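PDB 5ELK: RING finger protein unkempt homolog from Mus musculus, which binds specific RNA sequences through clustered CCCH zinc fingers and represses translation, shaping the early morphology of cortical neurons. Local coordinates for residues N13-P18 / S38-R43; C55-H60 / C70-A75; E84-P89 / F111-H116. One frame throughout, in Å; residues are numbered along the deposited sequence.

In the fold
This chain is a three-finger CCCH fragment of the longer protein, bound to RNA. From the N terminus, it leaves helix 7-13 directly into interaction 1, whose second segment, 38-43, returns after the first zinc site and closes that finger. Interaction 2 closes the loop through strand 63-64, which pairs with strand 59-60 of its first segment; Cys55 and Cys70 share the second zinc. Interaction 3 joins the end of helix 82-86 to the last finger, closing a loop that contains helix 98-103. The closures follow in series; none nests or crosses. Segment 38-43 ties them together: Arg41 forms a salt bridge with Asp74 of interaction 2, Arg43 with Glu84 of interaction 3.

Interaction 1 of 3, residues N13-P18 / S38-R43; sequences NYKTEP and SKDRRR. With nucleotides of chain B.
Lys15 and Asp40 form a salt bridge where the two ends of a CCCH zinc finger come together, the chain entering by a type II beta turn from Asn13 to Thr16 and leaving through residues 38-43. The dense part lies around Lys15 and Arg42. The lysine chain runs over the Asp40 carbonyl and bends at its last torsion (chi4 -56°), which brings NZ 2.9 Å from Asp40 OD2, on the syn side of the carboxylate; the bond to OD1 is weaker. Tyr34 O and Cys32 O also accept from NZ, while OD2 takes a further bond from the zinc ligand His36, so the pair is woven into the second shell of the metal site. Replacing Lys15 by a methionine would probably leave the Asp40 carboxylate without its countercharge and the carbonyls of Cys32 and Tyr34 without this donor. Arg42 reaches the other way: with CG anti to the backbone N (chi1 171°) and the chain extended to NE, NH1 meets Tyr14 O at 3.0 Å, the oxygen lying near the guanidinium plane and NH1 on a lone pair in the carbonyl plane. NH2 bonds to Leu11 O, in the last turn of helix 7-13. Backbone pairing is thin, a single weak bond from Arg42 N to Lys15 O. On the more open side Thr16 and Arg41 are partly exposed; Arg41 turns away from the turn to a salt bridge with Asp74. The Tyr14 hydroxyl, bonded to Tyr30 O, lies at the RNA, its OH 3.0 Å from N2 of G5 of chain B.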
loop_
_atom_site.group_PDB
_atom_site.type_symbol
_atom_site.label_atom_id
_atom_site.label_comp_id
_atom_site.label_asym_id
_atom_site.label_seq_id
_atom_site.Cartn_x
_atom_site.Cartn_y
_atom_site.Cartn_z
ATOM N N ASN A 13 4.711 -7.956 0.128
ATOM C CA ASN A 13 4.029 -8.404 1.343
ATOM C C ASN A 13 3.248 -7.347 2.126
ATOM O O ASN A 13 2.398 -7.696 2.940
ATOM C CB ASN A 13 5.049 -9.062 2.276
ATOM C CG ASN A 13 5.840 -10.151 1.587
ATOM O OD1 ASN A 13 7.074 -10.105 1.527
ATOM N ND2 ASN A 13 5.131 -11.137 1.043
ATOM N N TYR A 14 3.528 -6.068 1.891
ATOM C CA TYR A 14 2.907 -4.994 2.667
ATOM C C TYR A 14 1.370 -5.051 2.673
ATOM O O TYR A 14 0.740 -4.989 1.624
ATOM C CB TYR A 14 3.355 -3.647 2.125
ATOM C CG TYR A 14 2.904 -2.469 2.953
ATOM C CD1 TYR A 14 3.525 -2.175 4.148
ATOM C CD2 TYR A 14 1.877 -1.642 2.533
ATOM C CE1 TYR A 14 3.137 -1.099 4.907
ATOM C CE2 TYR A 14 1.480 -0.553 3.296
ATOM C CZ TYR A 14 2.120 -0.293 4.480
ATOM O OH TYR A 14 1.756 0.777 5.260
ATOM N N LYS A 15 0.793 -5.145 3.870
ATOM C CA LYS A 15 -0.656 -5.271 4.074
ATOM C C LYS A 15 -1.313 -6.382 3.263
ATOM O O LYS A 15 -2.454 -6.269 2.828
ATOM C CB LYS A 15 -1.347 -3.930 3.848
ATOM C CG LYS A 15 -1.072 -2.983 4.984
ATOM C CD LYS A 15 -1.597 -1.602 4.723
ATOM C CE LYS A 15 -1.273 -0.678 5.878
ATOM N NZ LYS A 15 -1.779 -1.202 7.180
ATOM N N THR A 16 -0.577 -7.473 3.107
ATOM C CA THR A 16 -1.056 -8.672 2.436
ATOM C C THR A 16 -1.783 -9.562 3.442
ATOM O O THR A 16 -2.586 -10.429 3.071
ATOM C CB THR A 16 0.142 -9.429 1.827
ATOM O OG1 THR A 16 0.590 -8.723 0.665
ATOM C CG2 THR A 16 -0.208 -10.856 1.443
ATOM N N GLU A 17 -1.506 -9.322 4.720
ATOM C CA GLU A 17 -1.995 -10.174 5.792
ATOM C C GLU A 17 -2.487 -9.355 6.987
ATOM O O GLU A 17 -2.161 -8.173 7.112
ATOM C CB GLU A 17 -0.888 -11.147 6.211
ATOM C CG GLU A 17 -0.656 -12.279 5.211
ATOM C CD GLU A 17 0.556 -13.139 5.541
ATOM O OE1 GLU A 17 1.653 -12.580 5.736
ATOM O OE2 GLU A 17 0.410 -14.379 5.599
ATOM N N PRO A 18 -3.298 -9.979 7.857
ATOM C CA PRO A 18 -3.958 -9.256 8.952
ATOM C C PRO A 18 -3.153 -9.147 10.239
ATOM O O PRO A 18 -2.475 -10.093 10.646
ATOM C CB PRO A 18 -5.216 -10.087 9.207
ATOM C CG PRO A 18 -4.838 -11.478 8.804
ATOM C CD PRO A 18 -3.834 -11.342 7.691
ATOM N N SER A 38 -10.974 -3.928 5.406
ATOM C CA SER A 38 -11.072 -4.209 3.977
ATOM C C SER A 38 -10.462 -3.077 3.176
ATOM O O SER A 38 -9.844 -3.306 2.137
ATOM C CB SER A 38 -12.538 -4.405 3.571
ATOM O OG SER A 38 -13.304 -3.244 3.838
ATOM N N LYS A 39 -10.638 -1.855 3.674
ATOM C CA LYS A 39 -10.140 -0.650 3.005
ATOM C C LYS A 39 -8.629 -0.438 3.184
ATOM O O LYS A 39 -8.040 0.462 2.582
ATOM C CB LYS A 39 -10.922 0.577 3.497
ATOM C CG LYS A 39 -12.314 0.690 2.886
ATOM C CD LYS A 39 -13.245 1.593 3.691
ATOM C CE LYS A 39 -13.246 3.032 3.192
ATOM N NZ LYS A 39 -12.027 3.777 3.608
ATOM N N ASP A 40 -8.017 -1.300 3.990
ATOM C CA ASP A 40 -6.593 -1.247 4.325
ATOM C C ASP A 40 -5.899 -2.422 3.638
ATOM O O ASP A 40 -4.669 -2.476 3.524
ATOM C CB ASP A 40 -6.464 -1.386 5.849
ATOM C CG ASP A 40 -5.095 -1.035 6.366
ATOM O OD1 ASP A 40 -4.447 -0.141 5.794
ATOM O OD2 ASP A 40 -4.671 -1.648 7.369
ATOM N N ARG A 41 -6.709 -3.364 3.169
ATOM C CA ARG A 41 -6.215 -4.627 2.658
ATOM C C ARG A 41 -5.573 -4.465 1.294
ATOM O O ARG A 41 -5.907 -3.559 0.529
ATOM C CB ARG A 41 -7.361 -5.632 2.575
ATOM C CG ARG A 41 -6.956 -6.997 2.076
ATOM C CD ARG A 41 -8.054 -8.002 2.336
ATOM N NE ARG A 41 -8.463 -8.687 1.115
ATOM C CZ ARG A 41 -7.838 -9.743 0.610
ATOM N NH1 ARG A 41 -6.763 -10.241 1.211
ATOM N NH2 ARG A 41 -8.285 -10.303 -0.503
ATOM N N ARG A 42 -4.654 -5.370 0.997
ATOM C CA ARG A 42 -3.945 -5.367 -0.268
ATOM C C ARG A 42 -3.795 -6.797 -0.773
ATOM O O ARG A 42 -3.234 -7.652 -0.089
ATOM C CB ARG A 42 -2.568 -4.714 -0.081
ATOM C CG ARG A 42 -1.641 -4.832 -1.259
ATOM C CD ARG A 42 -0.588 -3.744 -1.214
ATOM N NE ARG A 42 0.361 -3.834 -2.321
ATOM C CZ ARG A 42 1.497 -4.522 -2.279
ATOM N NH1 ARG A 42 1.833 -5.188 -1.185
ATOM N NH2 ARG A 42 2.304 -4.538 -3.329
ATOM N N ARG A 43 -4.310 -7.065 -1.966
ATOM C CA ARG A 43 -4.045 -8.338 -2.616
ATOM C C ARG A 43 -2.589 -8.357 -3.064
ATOM O O ARG A 43 -2.104 -7.408 -3.684
ATOM C CB ARG A 43 -4.981 -8.542 -3.803
ATOM C CG ARG A 43 -6.449 -8.631 -3.406
ATOM C CD ARG A 43 -7.364 -8.466 -4.607
ATOM N NE ARG A 43 -7.317 -7.106 -5.135
ATOM C CZ ARG A 43 -7.815 -6.738 -6.311
ATOM N NH1 ARG A 43 -8.401 -7.621 -7.098
ATOM N NH2 ARG A 43 -7.719 -5.481 -6.702
ATOM P P G B 5 -3.206 11.876 2.198
ATOM O OP1 G B 5 -4.434 12.294 1.468
ATOM O OP2 G B 5 -2.618 12.801 3.204
ATOM O "O5'" G B 5 -3.447 10.497 2.961
ATOM C "C5'" G B 5 -4.384 9.543 2.477
ATOM C "C4'" G B 5 -4.158 8.183 3.094
ATOM O "O4'" G B 5 -3.005 7.558 2.465
ATOM C "C3'" G B 5 -3.884 8.176 4.601
ATOM O "O3'" G B 5 -4.479 7.022 5.195
ATOM C "C2'" G B 5 -2.364 8.052 4.668
ATOM O "O2'" G B 5 -1.873 7.464 5.858
ATOM C "C1'" G B 5 -2.069 7.179 3.451
ATOM N N9 G B 5 -0.721 7.361 2.900
ATOM C C8 G B 5 -0.224 8.487 2.287
ATOM N N7 G B 5 1.010 8.344 1.897
ATOM C C5 G B 5 1.352 7.054 2.278
ATOM C C6 G B 5 2.569 6.339 2.119
ATOM O O6 G B 5 3.617 6.720 1.599
ATOM N N1 G B 5 2.495 5.058 2.648
ATOM C C2 G B 5 1.376 4.526 3.245
ATOM N N2 G B 5 1.498 3.266 3.688
ATOM N N3 G B 5 0.233 5.177 3.398
ATOM C C4 G B 5 0.292 6.428 2.894
#

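Interaction 2 of 3, residues C55-H60 / C70-A75. With ZN (zinc ion), chain D.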
loop_
_atom_site.group_PDB
_atom_site.type_symbol
_atom_site.label_atom_id
_atom_site.label_comp_id
_atom_site.label_asym_id
_atom_site.label_seq_id
_atom_site.Cartn_x
_atom_site.Cartn_y
_atom_site.Cartn_z
ATOM N N CYS A 55 -10.516 0.827 -9.294
ATOM C CA CYS A 55 -11.806 0.285 -9.708
ATOM C C CYS A 55 -12.885 1.328 -9.426
ATOM O O CYS A 55 -13.047 1.755 -8.287
ATOM C CB CYS A 55 -12.126 -1.012 -8.960
ATOM S SG CYS A 55 -13.697 -1.798 -9.460
ATOM N N PRO A 56 -13.612 1.767 -10.463
ATOM C CA PRO A 56 -14.621 2.814 -10.254
ATOM C C PRO A 56 -15.899 2.311 -9.585
ATOM O O PRO A 56 -16.779 3.123 -9.274
ATOM C CB PRO A 56 -14.896 3.313 -11.669
ATOM C CG PRO A 56 -14.594 2.143 -12.518
ATOM C CD PRO A 56 -13.464 1.428 -11.886
ATOM N N ASN A 57 -15.993 1.003 -9.348
ATOM C CA ASN A 57 -17.079 0.453 -8.536
ATOM C C ASN A 57 -16.732 0.607 -7.062
ATOM O O ASN A 57 -17.551 0.357 -6.198
ATOM C CB ASN A 57 -17.333 -1.033 -8.845
ATOM C CG ASN A 57 -17.649 -1.294 -10.306
ATOM O OD1 ASN A 57 -18.456 -0.597 -10.916
ATOM N ND2 ASN A 57 -17.019 -2.317 -10.871
ATOM N N VAL A 58 -15.495 1.004 -6.779
ATOM C CA VAL A 58 -15.052 1.173 -5.398
ATOM C C VAL A 58 -14.665 2.609 -5.164
ATOM O O VAL A 58 -15.068 3.204 -4.171
ATOM C CB VAL A 58 -13.855 0.290 -5.073
ATOM C CG1 VAL A 58 -13.477 0.431 -3.590
ATOM C CG2 VAL A 58 -14.172 -1.144 -5.433
ATOM N N LYS A 59 -13.890 3.164 -6.084
ATOM C CA LYS A 59 -13.473 4.549 -5.965
ATOM C C LYS A 59 -14.372 5.445 -6.798
ATOM O O LYS A 59 -14.271 5.490 -8.022
ATOM C CB LYS A 59 -12.012 4.734 -6.380
ATOM C CG LYS A 59 -11.501 6.112 -6.012
ATOM C CD LYS A 59 -10.156 6.415 -6.621
ATOM C CE LYS A 59 -9.551 7.681 -6.034
ATOM N NZ LYS A 59 -8.181 7.930 -6.561
ATOM N N HIS A 60 -15.259 6.155 -6.116
ATOM C CA HIS A 60 -16.137 7.112 -6.761
ATOM C C HIS A 60 -15.568 8.512 -6.543
ATOM O O HIS A 60 -15.716 9.086 -5.466
ATOM C CB HIS A 60 -17.545 6.988 -6.187
ATOM C CG HIS A 60 -18.164 5.639 -6.401
ATOM N ND1 HIS A 60 -18.057 4.616 -5.483
ATOM C CD2 HIS A 60 -18.891 5.143 -7.432
ATOM C CE1 HIS A 60 -18.697 3.553 -5.934
ATOM N NE2 HIS A 60 -19.210 3.845 -7.116
ATOM N N CYS A 70 -18.000 -4.189 -5.323
ATOM C CA CYS A 70 -17.531 -4.595 -6.629
ATOM C C CYS A 70 -17.830 -6.074 -6.769
ATOM O O CYS A 70 -17.315 -6.897 -6.019
ATOM C CB CYS A 70 -16.051 -4.343 -6.849
ATOM S SG CYS A 70 -15.585 -4.858 -8.507
ATOM N N GLU A 71 -18.692 -6.394 -7.723
ATOM C CA GLU A 71 -19.189 -7.743 -7.919
ATOM C C GLU A 71 -18.107 -8.685 -8.444
ATOM O O GLU A 71 -18.305 -9.899 -8.497
ATOM C CB GLU A 71 -20.348 -7.681 -8.899
ATOM C CG GLU A 71 -21.516 -6.845 -8.392
ATOM C CD GLU A 71 -22.318 -7.542 -7.311
ATOM O OE1 GLU A 71 -22.234 -8.785 -7.204
ATOM O OE2 GLU A 71 -23.035 -6.835 -6.571
ATOM N N ASN A 72 -16.961 -8.121 -8.815
ATOM C CA ASN A 72 -15.857 -8.902 -9.360
ATOM C C ASN A 72 -15.083 -9.618 -8.260
ATOM O O ASN A 72 -14.520 -10.689 -8.483
ATOM C CB ASN A 72 -14.921 -8.001 -10.160
ATOM C CG ASN A 72 -15.511 -7.583 -11.491
ATOM O OD1 ASN A 72 -16.145 -8.387 -12.183
ATOM N ND2 ASN A 72 -15.301 -6.324 -11.863
ATOM N N GLY A 73 -15.082 -9.034 -7.069
ATOM C CA GLY A 73 -14.341 -9.588 -5.953
ATOM C C GLY A 73 -12.841 -9.489 -6.189
ATOM O O GLY A 73 -12.368 -8.605 -6.893
ATOM N N ASP A 74 -12.096 -10.423 -5.611
ATOM C CA ASP A 74 -10.636 -10.399 -5.656
ATOM C C ASP A 74 -10.063 -10.722 -7.035
ATOM O O ASP A 74 -8.847 -10.751 -7.212
ATOM C CB ASP A 74 -10.076 -11.370 -4.615
ATOM C CG ASP A 74 -10.176 -10.831 -3.195
ATOM O OD1 ASP A 74 -10.379 -9.609 -3.010
ATOM O OD2 ASP A 74 -10.034 -11.638 -2.255
ATOM N N ALA A 75 -10.932 -10.937 -8.016
ATOM C CA ALA A 75 -10.495 -11.229 -9.376
ATOM C C ALA A 75 -10.512 -9.969 -10.228
ATOM O O ALA A 75 -10.185 -10.009 -11.417
ATOM C CB ALA A 75 -11.373 -12.293 -9.996
HETATM ZN ZN ZN D . -13.337 -4.089 -8.824
#
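Cys55 and Cys70 meet through one zinc ion, each SG lying 2.4 Å from the metal. The two sulfurs are 3.7 Å apart and make no disulfide; the shared ion is the main link between the segments, since no hydrogen bond crosses from 55-60 to 70-75. Cys76 and His80 complete the four-ligand site of this CCCH finger. Both cysteines place SG anti to the backbone N (chi1 -178° in Cys55, -179° in Cys70), which turns the two thiolates inward onto the same ion from separate loops.

Around this first shell, backbone amides steady the sulfurs. Asn72 N donates to Cys70 SG at 3.6 Å, within the type I beta turn from Cys70 to Gly73, and Asn57 N makes a weak bond of the same kind to Cys55 SG. The loop after Cys55 is tightened further because Cys55 O accepts from both Val58 N and Lys59 N, the latter at 2.7 Å, just as the chain enters strand 59-60. Side-chain packing is slight. Val58 lays its CG2 branch against CB of Cys70 at 4.0 Å, and this valine also touches the ligand His80, so it lines one flank of the site. Asn57 covers another part of Cys70, its CB beside the cysteine CB and its ND2 3.8 Å from SG, a packing distance. Farther out, Asp74 links this finger to its predecessor through a salt bridge with Arg41.

With so small an apolar interface, closure probably depends chiefly on the metal, and the amides directed at the sulfurs are likely to offset part of the negative charge that the thiolates bring to the zinc.

Interaction 3 of 3, residues E84-P89 / F111-H116. With ZN (zinc ion), chain E; nucleotides of chain B.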
loop_
_atom_site.group_PDB
_atom_site.type_symbol
_atom_site.label_atom_id
_atom_site.label_comp_id
_atom_site.label_asym_id
_atom_site.label_seq_id
_atom_site.Cartn_x
_atom_site.Cartn_y
_atom_site.Cartn_z
ATOM N N GLU A 84 -3.481 -0.641 -2.336
ATOM C CA GLU A 84 -3.195 -1.472 -3.498
ATOM C C GLU A 84 -2.616 -0.649 -4.627
ATOM O O GLU A 84 -1.803 -1.129 -5.415
ATOM C CB GLU A 84 -4.449 -2.189 -3.986
ATOM C CG GLU A 84 -4.739 -3.441 -3.204
ATOM C CD GLU A 84 -5.651 -4.393 -3.930
ATOM O OE1 GLU A 84 -6.425 -3.954 -4.809
ATOM O OE2 GLU A 84 -5.574 -5.596 -3.629
ATOM N N GLN A 85 -3.041 0.600 -4.711
ATOM C CA GLN A 85 -2.550 1.469 -5.763
ATOM C C GLN A 85 -1.161 2.032 -5.420
ATOM O O GLN A 85 -0.245 1.989 -6.237
ATOM C CB GLN A 85 -3.535 2.606 -5.989
ATOM C CG GLN A 85 -3.160 3.522 -7.125
ATOM C CD GLN A 85 -4.152 4.643 -7.321
ATOM O OE1 GLN A 85 -4.556 5.303 -6.364
ATOM N NE2 GLN A 85 -4.552 4.870 -8.564
ATOM N N GLN A 86 -1.016 2.558 -4.210
ATOM C CA GLN A 86 0.221 3.209 -3.808
ATOM C C GLN A 86 1.387 2.230 -3.827
ATOM O O GLN A 86 2.516 2.609 -4.131
ATOM C CB GLN A 86 0.074 3.839 -2.425
ATOM C CG GLN A 86 -0.804 5.085 -2.411
ATOM C CD GLN A 86 -0.546 5.978 -1.219
ATOM O OE1 GLN A 86 -1.285 5.952 -0.239
ATOM N NE2 GLN A 86 0.511 6.779 -1.295
ATOM N N PHE A 87 1.096 0.963 -3.550
ATOM C CA PHE A 87 2.124 -0.062 -3.513
ATOM C C PHE A 87 2.015 -0.981 -4.713
ATOM O O PHE A 87 2.430 -2.137 -4.665
ATOM C CB PHE A 87 2.020 -0.839 -2.210
ATOM C CG PHE A 87 2.354 -0.011 -1.011
ATOM C CD1 PHE A 87 1.395 0.772 -0.410
ATOM C CD2 PHE A 87 3.642 0.016 -0.507
ATOM C CE1 PHE A 87 1.704 1.544 0.680
ATOM C CE2 PHE A 87 3.951 0.789 0.588
ATOM C CZ PHE A 87 2.986 1.550 1.181
ATOM N N HIS A 88 1.465 -0.460 -5.804
ATOM C CA HIS A 88 1.455 -1.211 -7.043
ATOM C C HIS A 88 2.859 -1.184 -7.651
ATOM O O HIS A 88 3.524 -0.151 -7.609
ATOM C CB HIS A 88 0.449 -0.622 -8.023
ATOM C CG HIS A 88 0.167 -1.509 -9.189
ATOM N ND1 HIS A 88 0.909 -1.478 -10.354
ATOM C CD2 HIS A 88 -0.763 -2.481 -9.368
ATOM C CE1 HIS A 88 0.440 -2.375 -11.198
ATOM N NE2 HIS A 88 -0.573 -2.999 -10.627
ATOM N N PRO A 89 3.313 -2.311 -8.224
ATOM C CA PRO A 89 4.627 -2.396 -8.879
ATOM C C PRO A 89 4.983 -1.240 -9.809
ATOM O O PRO A 89 6.159 -0.943 -9.953
ATOM C CB PRO A 89 4.509 -3.681 -9.693
ATOM C CG PRO A 89 3.629 -4.543 -8.869
ATOM C CD PRO A 89 2.629 -3.617 -8.231
ATOM N N PHE A 111 7.886 2.496 5.077
ATOM C CA PHE A 111 6.580 2.159 4.525
ATOM C C PHE A 111 6.032 3.313 3.718
ATOM O O PHE A 111 4.857 3.325 3.349
ATOM C CB PHE A 111 5.616 1.763 5.643
ATOM C CG PHE A 111 6.075 0.570 6.435
ATOM C CD1 PHE A 111 6.603 -0.536 5.800
ATOM C CD2 PHE A 111 6.004 0.565 7.810
ATOM C CE1 PHE A 111 7.037 -1.627 6.524
ATOM C CE2 PHE A 111 6.434 -0.527 8.536
ATOM C CZ PHE A 111 6.951 -1.622 7.888
ATOM N N CYS A 112 6.895 4.279 3.425
ATOM C CA CYS A 112 6.555 5.318 2.471
ATOM C C CYS A 112 6.458 4.661 1.106
ATOM O O CYS A 112 7.296 3.821 0.764
ATOM C CB CYS A 112 7.627 6.409 2.445
ATOM S SG CYS A 112 7.170 7.854 1.440
ATOM N N ALA A 113 5.452 5.048 0.327
ATOM C CA ALA A 113 5.240 4.487 -1.015
ATOM C C ALA A 113 5.937 5.329 -2.075
ATOM O O ALA A 113 5.863 5.023 -3.269
ATOM C CB ALA A 113 3.746 4.385 -1.329
ATOM N N PHE A 114 6.605 6.391 -1.629
ATOM C CA PHE A 114 7.315 7.307 -2.519
ATOM C C PHE A 114 8.826 7.149 -2.425
ATOM O O PHE A 114 9.352 6.557 -1.482
ATOM C CB PHE A 114 6.913 8.741 -2.201
ATOM C CG PHE A 114 5.466 9.013 -2.461
ATOM C CD1 PHE A 114 4.510 8.731 -1.498
ATOM C CD2 PHE A 114 5.053 9.511 -3.674
ATOM C CE1 PHE A 114 3.176 8.965 -1.740
ATOM C CE2 PHE A 114 3.714 9.739 -3.920
ATOM C CZ PHE A 114 2.779 9.469 -2.950
ATOM N N ALA A 115 9.526 7.690 -3.410
ATOM C CA ALA A 115 10.966 7.507 -3.501
ATOM C C ALA A 115 11.706 8.445 -2.559
ATOM O O ALA A 115 11.387 9.627 -2.446
ATOM C CB ALA A 115 11.427 7.704 -4.930
ATOM N N HIS A 116 12.688 7.893 -1.867
ATOM C CA HIS A 116 13.602 8.687 -1.065
ATOM C C HIS A 116 14.876 8.859 -1.868
ATOM O O HIS A 116 14.832 8.916 -3.095
ATOM C CB HIS A 116 13.825 8.012 0.284
ATOM C CG HIS A 116 12.595 7.989 1.133
ATOM N ND1 HIS A 116 12.444 7.160 2.218
ATOM C CD2 HIS A 116 11.447 8.703 1.034
ATOM C CE1 HIS A 116 11.254 7.365 2.760
ATOM N NE2 HIS A 116 10.633 8.298 2.065
HETATM ZN ZN ZN E . 8.836 9.312 2.338
ATOM P P U B 3 -1.015 8.786 -10.102
ATOM O OP1 U B 3 -0.701 10.205 -9.821
ATOM O OP2 U B 3 -0.347 8.052 -11.210
ATOM O "O5'" U B 3 -0.721 7.984 -8.763
ATOM C "C5'" U B 3 -1.686 7.098 -8.217
ATOM C "C4'" U B 3 -1.664 7.144 -6.713
ATOM O "O4'" U B 3 -0.409 6.572 -6.238
ATOM C "C3'" U B 3 -1.738 8.549 -6.121
ATOM O "O3'" U B 3 -2.401 8.487 -4.855
ATOM C "C2'" U B 3 -0.265 8.887 -5.911
ATOM O "O2'" U B 3 -0.020 9.906 -4.965
ATOM C "C1'" U B 3 0.281 7.533 -5.458
ATOM N N1 U B 3 1.733 7.355 -5.645
ATOM C C2 U B 3 2.452 6.694 -4.653
ATOM O O2 U B 3 1.940 6.241 -3.637
ATOM N N3 U B 3 3.807 6.570 -4.883
ATOM C C4 U B 3 4.511 7.039 -5.970
ATOM O O4 U B 3 5.730 6.856 -6.032
ATOM C C5 U B 3 3.696 7.709 -6.943
ATOM C C6 U B 3 2.375 7.845 -6.758
ATOM P P A B 4 -3.171 9.774 -4.271
ATOM O OP1 A B 4 -4.520 9.351 -3.799
ATOM O OP2 A B 4 -3.030 10.843 -5.293
ATOM O "O5'" A B 4 -2.321 10.223 -2.995
ATOM C "C5'" A B 4 -2.242 9.389 -1.844
ATOM C "C4'" A B 4 -1.613 10.089 -0.659
ATOM O "O4'" A B 4 -0.213 10.390 -0.925
ATOM C "C3'" A B 4 -2.246 11.412 -0.224
ATOM O "O3'" A B 4 -2.026 11.524 1.176
ATOM C "C2'" A B 4 -1.350 12.439 -0.909
ATOM O "O2'" A B 4 -1.398 13.731 -0.335
ATOM C "C1'" A B 4 0.015 11.779 -0.727
ATOM N N9 A B 4 1.053 12.201 -1.669
ATOM C C8 A B 4 0.917 12.455 -3.011
ATOM N N7 A B 4 2.047 12.766 -3.599
ATOM C C5 A B 4 3.000 12.706 -2.588
ATOM C C6 A B 4 4.394 12.931 -2.591
ATOM N N6 A B 4 5.081 13.281 -3.680
ATOM N N1 A B 4 5.056 12.780 -1.415
ATOM C C2 A B 4 4.348 12.422 -0.324
ATOM N N3 A B 4 3.037 12.180 -0.201
ATOM C C4 A B 4 2.403 12.343 -1.386
ATOM P P G B 5 -3.206 11.876 2.198
ATOM O OP1 G B 5 -4.434 12.294 1.468
ATOM O OP2 G B 5 -2.618 12.801 3.204
ATOM O "O5'" G B 5 -3.447 10.497 2.961
ATOM C "C5'" G B 5 -4.384 9.543 2.477
ATOM C "C4'" G B 5 -4.158 8.183 3.094
ATOM O "O4'" G B 5 -3.005 7.558 2.465
ATOM C "C3'" G B 5 -3.884 8.176 4.601
ATOM O "O3'" G B 5 -4.479 7.022 5.195
ATOM C "C2'" G B 5 -2.364 8.052 4.668
ATOM O "O2'" G B 5 -1.873 7.464 5.858
ATOM C "C1'" G B 5 -2.069 7.179 3.451
ATOM N N9 G B 5 -0.721 7.361 2.900
ATOM C C8 G B 5 -0.224 8.487 2.287
ATOM N N7 G B 5 1.010 8.344 1.897
ATOM C C5 G B 5 1.352 7.054 2.278
ATOM C C6 G B 5 2.569 6.339 2.119
ATOM O O6 G B 5 3.617 6.720 1.599
ATOM N N1 G B 5 2.495 5.058 2.648
ATOM C C2 G B 5 1.376 4.526 3.245
ATOM N N2 G B 5 1.498 3.266 3.688
ATOM N N3 G B 5 0.233 5.177 3.398
ATOM C C4 G B 5 0.292 6.428 2.894
#
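Gln86 and Ala113 bring the two backbones to within 5.9 Å at their CA atoms, where helix 82-86 gives way at Phe87 and the irregular loop 111-116 passes by without any hydrogen bond between the segments. The Ala113 methyl fills the join: its CB sits over one face of the Phe87 ring, 4.0 Å from the centroid in a CH-pi contact, and touches Gln86 O as well. At the edge of the same ring, CZ of Phe87 abuts Phe111 O and N2 of G5 of chain B. Tyr14, from the first finger of the chain, stacks on Phe87.

Much of what the two segments build is taken up by RNA. Phe111 O accepts from N1 of G5 at 3.0 Å and weakly from its N2, while Ala113 N donates to O6 of G5 at 2.8 Å, so backbone atoms read the base edge of the guanine. Gln86, extended beyond CG, sends NE2 to O2 of U3 of chain B at 2.8 Å with a nearly straight N-H (163°), and N3 of U3 donates a hydrogen bond to Ala113 O; helix end and loop thus share one uracil. Phe114 lies between bases, U3 over one face and A4 of chain B over the opposite one, with CZ 3.3 Å from C5 of A4. NE2 of Gln86 comes obliquely to CE1 of Phe114, amide and ring planes 62° apart.

The same loop supplies Cys112 SG and His116 NE2 to the zinc, with Cys97 and Cys106 completing the site, and Phe114 N donates to Cys112 SG. Metal-braced loops whose backbone polar groups read base edges while an aromatic ring intercalates between bases are characteristic of RNA recognition by CCCH zinc fingers, here of a U-A-G run.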